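Local coordinates for protein putative glucose-6-phosphate 1-epimerase (Salmonella typhimurium, PDB 2HTA) that probably interconverts the alpha and beta anomers of glucose 6-phosphate, acting as a hexose-6-phosphate mutarotase of the galactose mutarotase superfamily, at residues 75-81 with 268-272. Sequence-based numbering, arbitrary orientation.
Sequences WLSNNTP and GDMPD. With SO4 (sulfate ion), chain C.
With chi1 at 174°, Ser77 turns its hydroxyl away from its own backbone N and out to the carbonyl O of Asp269, while Trp75, whose CG is likewise anti to N (chi1 -179°), lays its indole beside Met270 and Pro271. The hydroxyl is placed to donate to Asp269 O, but the modelled 2.4 Å between Ser77 OG and Asp269 O is too short for a normal hydrogen bond, and the exact geometry is doubtful. The same oxygen accepts from Asn79 N, with Ser77 OG 3.0 Å from Asn79 N and an angle of 146° at the hydrogen. This second bond forms an ST turn within the type I beta turn from Ser77 to Thr80. At the indole, Pro271 CD sits near the ring plane by the edge, 4.2 Å from Trp75 CZ2, and Met270 CE meets Trp75 CH2 at 4.0 Å. The contact thus joins two loops of the mutarotase fold, one leading from strand 61-67 toward strand 94-95, the other from helix 260-266 to strand 278-286. Asp269 brings its CB to 3.6 Å from Pro81 CD, and its carboxylate forms a salt bridge with Arg89, which probably binds the substrate, as in related enzymes; Asp269 is therefore probably a second-shell residue that helps orient this arginine. A water bridges the two loops, donating to both Asn79 O and Gly268 O. Beyond Pro271, a sulfate ion, probably picked up during crystallisation, accepts a nearly straight bond from the backbone N of Asp272, 2.8 Å from sulfate O3.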
ATOM      1  N   TRP A  75      -6.728  -5.968   0.391  1.00 19.45           N
ATOM      2  CA  TRP A  75      -7.718  -5.942   1.474  1.00 19.10           C
ATOM      3  C   TRP A  75      -7.966  -4.471   1.789  1.00 20.47           C
ATOM      4  O   TRP A  75      -7.021  -3.654   1.814  1.00 20.35           O
ATOM      5  CB  TRP A  75      -7.121  -6.640   2.673  1.00 18.02           C
ATOM      6  CG  TRP A  75      -8.013  -6.724   3.886  1.00 20.50           C
ATOM      7  CD1 TRP A  75      -8.902  -7.760   4.216  1.00 20.52           C
ATOM      8  CD2 TRP A  75      -8.098  -5.777   4.948  1.00 21.71           C
ATOM      9  NE1 TRP A  75      -9.507  -7.483   5.407  1.00 22.51           N
ATOM     10  CE2 TRP A  75      -9.054  -6.279   5.886  1.00 22.00           C
ATOM     11  CE3 TRP A  75      -7.453  -4.556   5.221  1.00 23.25           C
ATOM     12  CZ2 TRP A  75      -9.372  -5.604   7.039  1.00 22.79           C
ATOM     13  CZ3 TRP A  75      -7.777  -3.879   6.378  1.00 22.36           C
ATOM     14  CH2 TRP A  75      -8.717  -4.406   7.282  1.00 22.83           C
ATOM     15  N   LEU A  76      -9.225  -4.135   2.054  1.00 19.71           N
ATOM     16  CA  LEU A  76      -9.635  -2.807   2.450  1.00 20.14           C
ATOM     17  C   LEU A  76     -10.545  -2.970   3.675  1.00 22.28           C
ATOM     18  O   LEU A  76     -11.340  -3.891   3.724  1.00 22.49           O
ATOM     19  CB  LEU A  76     -10.413  -2.139   1.340  1.00 20.14           C
ATOM     20  CG  LEU A  76     -10.830  -0.667   1.525  1.00 20.04           C
ATOM     21  CD1 LEU A  76      -9.668   0.291   1.551  1.00 20.87           C
ATOM     22  CD2 LEU A  76     -11.800  -0.306   0.423  1.00 21.03           C
ATOM     23  N   SER A  77     -10.373  -2.119   4.680  1.00 22.99           N
ATOM     24  CA  SER A  77     -11.155  -2.233   5.933  1.00 22.63           C
ATOM     25  C   SER A  77     -12.603  -1.786   5.730  1.00 22.79           C
ATOM     26  O   SER A  77     -12.872  -0.660   5.263  1.00 22.49           O
ATOM     27  CB  SER A  77     -10.505  -1.387   7.033  1.00 23.12           C
ATOM     28  OG  SER A  77     -11.328  -1.386   8.214  1.00 23.58           O
ATOM     29  N   ASN A  78     -13.530  -2.673   6.074  1.00 24.41           N
ATOM     30  CA  ASN A  78     -14.960  -2.349   6.084  1.00 25.19           C
ATOM     31  C   ASN A  78     -15.318  -1.304   7.190  1.00 25.95           C
ATOM     32  O   ASN A  78     -16.451  -0.744   7.237  1.00 26.17           O
ATOM     33  CB  ASN A  78     -15.796  -3.653   6.225  1.00 25.87           C
ATOM     34  CG  ASN A  78     -17.328  -3.418   5.983  1.00 30.27           C
ATOM     35  OD1 ASN A  78     -18.183  -3.848   6.799  1.00 35.90           O
ATOM     36  ND2 ASN A  78     -17.674  -2.718   4.891  1.00 27.53           N
ATOM     37  N   ASN A  79     -14.346  -1.005   8.046  1.00 26.22           N
ATOM     38  CA  ASN A  79     -14.515   0.016   9.082  1.00 26.82           C
ATOM     39  C   ASN A  79     -13.671   1.246   8.928  1.00 26.71           C
ATOM     40  O   ASN A  79     -13.624   2.082   9.863  1.00 26.17           O
ATOM     41  CB  ASN A  79     -14.199  -0.571  10.474  1.00 29.08           C
ATOM     42  CG  ASN A  79     -15.264  -1.579  10.946  1.00 31.73           C
ATOM     43  OD1 ASN A  79     -15.988  -2.173  10.123  1.00 35.77           O
ATOM     44  ND2 ASN A  79     -15.339  -1.803  12.256  1.00 30.82           N
ATOM     45  N   THR A  80     -12.998   1.426   7.787  1.00 24.95           N
ATOM     46  CA  THR A  80     -12.200   2.637   7.631  1.00 25.01           C
ATOM     47  C   THR A  80     -13.047   3.879   7.413  1.00 24.96           C
ATOM     48  O   THR A  80     -14.015   3.836   6.657  1.00 24.53           O
ATOM     49  CB  THR A  80     -11.092   2.503   6.519  1.00 24.34           C
ATOM     50  OG1 THR A  80     -10.220   3.629   6.606  1.00 26.36           O
ATOM     51  CG2 THR A  80     -11.683   2.430   5.128  1.00 27.55           C
ATOM     52  N   PRO A  81     -12.708   4.991   8.092  1.00 24.98           N
ATOM     53  CA  PRO A  81     -13.343   6.234   7.692  1.00 25.22           C
ATOM     54  C   PRO A  81     -12.946   6.630   6.268  1.00 25.03           C
ATOM     55  O   PRO A  81     -11.901   6.183   5.779  1.00 25.17           O
ATOM     56  CB  PRO A  81     -12.779   7.258   8.703  1.00 26.57           C
ATOM     57  CG  PRO A  81     -12.304   6.468   9.843  1.00 26.86           C
ATOM     58  CD  PRO A  81     -11.770   5.190   9.195  1.00 25.90           C
ATOM     59  N   GLY A 268      -9.749   1.304  15.842  1.00 32.35           N
ATOM     60  CA  GLY A 268     -11.085   1.728  15.461  1.00 31.09           C
ATOM     61  C   GLY A 268     -11.401   1.747  13.969  1.00 31.46           C
ATOM     62  O   GLY A 268     -12.571   1.674  13.592  1.00 31.45           O
ATOM     63  N   ASP A 269     -10.384   1.825  13.111  1.00 29.86           N
ATOM     64  CA  ASP A 269     -10.616   1.810  11.657  1.00 29.48           C
ATOM     65  C   ASP A 269     -10.526   0.400  11.022  1.00 28.64           C
ATOM     66  O   ASP A 269     -10.455   0.236   9.796  1.00 27.97           O
ATOM     67  CB  ASP A 269      -9.677   2.836  10.976  1.00 29.04           C
ATOM     68  CG  ASP A 269      -8.212   2.551  11.204  1.00 29.98           C
ATOM     69  OD1 ASP A 269      -7.400   3.384  10.748  1.00 25.59           O
ATOM     70  OD2 ASP A 269      -7.873   1.491  11.807  1.00 30.25           O
ATOM     71  N   MET A 270     -10.546  -0.604  11.887  1.00 29.32           N
ATOM     72  CA  MET A 270     -10.468  -2.034  11.536  1.00 30.24           C
ATOM     73  C   MET A 270     -11.658  -2.792  12.126  1.00 30.17           C
ATOM     74  O   MET A 270     -12.053  -2.521  13.241  1.00 30.51           O
ATOM     75  CB  MET A 270      -9.166  -2.629  12.125  1.00 30.25           C
ATOM     76  CG  MET A 270      -8.829  -4.025  11.644  1.00 34.62           C
ATOM     77  SD  MET A 270      -7.066  -4.434  11.703  1.00 36.04           S
ATOM     78  CE  MET A 270      -6.684  -3.141  10.535  1.00 35.23           C
ATOM     79  N   PRO A 271     -12.208  -3.769  11.394  1.00 30.52           N
ATOM     80  CA  PRO A 271     -13.107  -4.727  11.962  1.00 30.75           C
ATOM     81  C   PRO A 271     -12.377  -5.526  13.047  1.00 30.61           C
ATOM     82  O   PRO A 271     -11.163  -5.795  12.937  1.00 29.53           O
ATOM     83  CB  PRO A 271     -13.409  -5.646  10.765  1.00 29.91           C
ATOM     84  CG  PRO A 271     -13.158  -4.812   9.604  1.00 31.44           C
ATOM     85  CD  PRO A 271     -11.952  -4.087   9.976  1.00 30.49           C
ATOM     86  N   ASP A 272     -13.109  -5.925  14.089  1.00 29.54           N
ATOM     87  CA  ASP A 272     -12.494  -6.704  15.179  1.00 30.10           C
ATOM     88  C   ASP A 272     -11.754  -7.950  14.663  1.00 29.45           C
ATOM     89  O   ASP A 272     -10.649  -8.293  15.156  1.00 27.93           O
ATOM     90  CB  ASP A 272     -13.573  -7.160  16.187  1.00 30.98           C
ATOM     91  CG  ASP A 272     -14.052  -6.064  17.082  1.00 32.85           C
ATOM     92  OD1 ASP A 272     -13.353  -5.038  17.254  1.00 32.10           O
ATOM     93  OD2 ASP A 272     -15.162  -6.270  17.662  1.00 34.44           O
TER
HETATM   94  S   SO4 C 300     -16.885  -5.072  13.662  1.00 40.99           S
HETATM   95  O1  SO4 C 300     -16.801  -6.224  12.748  1.00 42.74           O
HETATM   96  O2  SO4 C 300     -17.951  -5.416  14.620  1.00 44.82           O
HETATM   97  O3  SO4 C 300     -15.684  -4.900  14.424  1.00 36.95           O
HETATM   98  O4  SO4 C 300     -17.247  -3.882  12.907  1.00 40.32           O
HETATM   99  O   HOH W   1     -14.307   3.558  11.893  1.00 38.78           O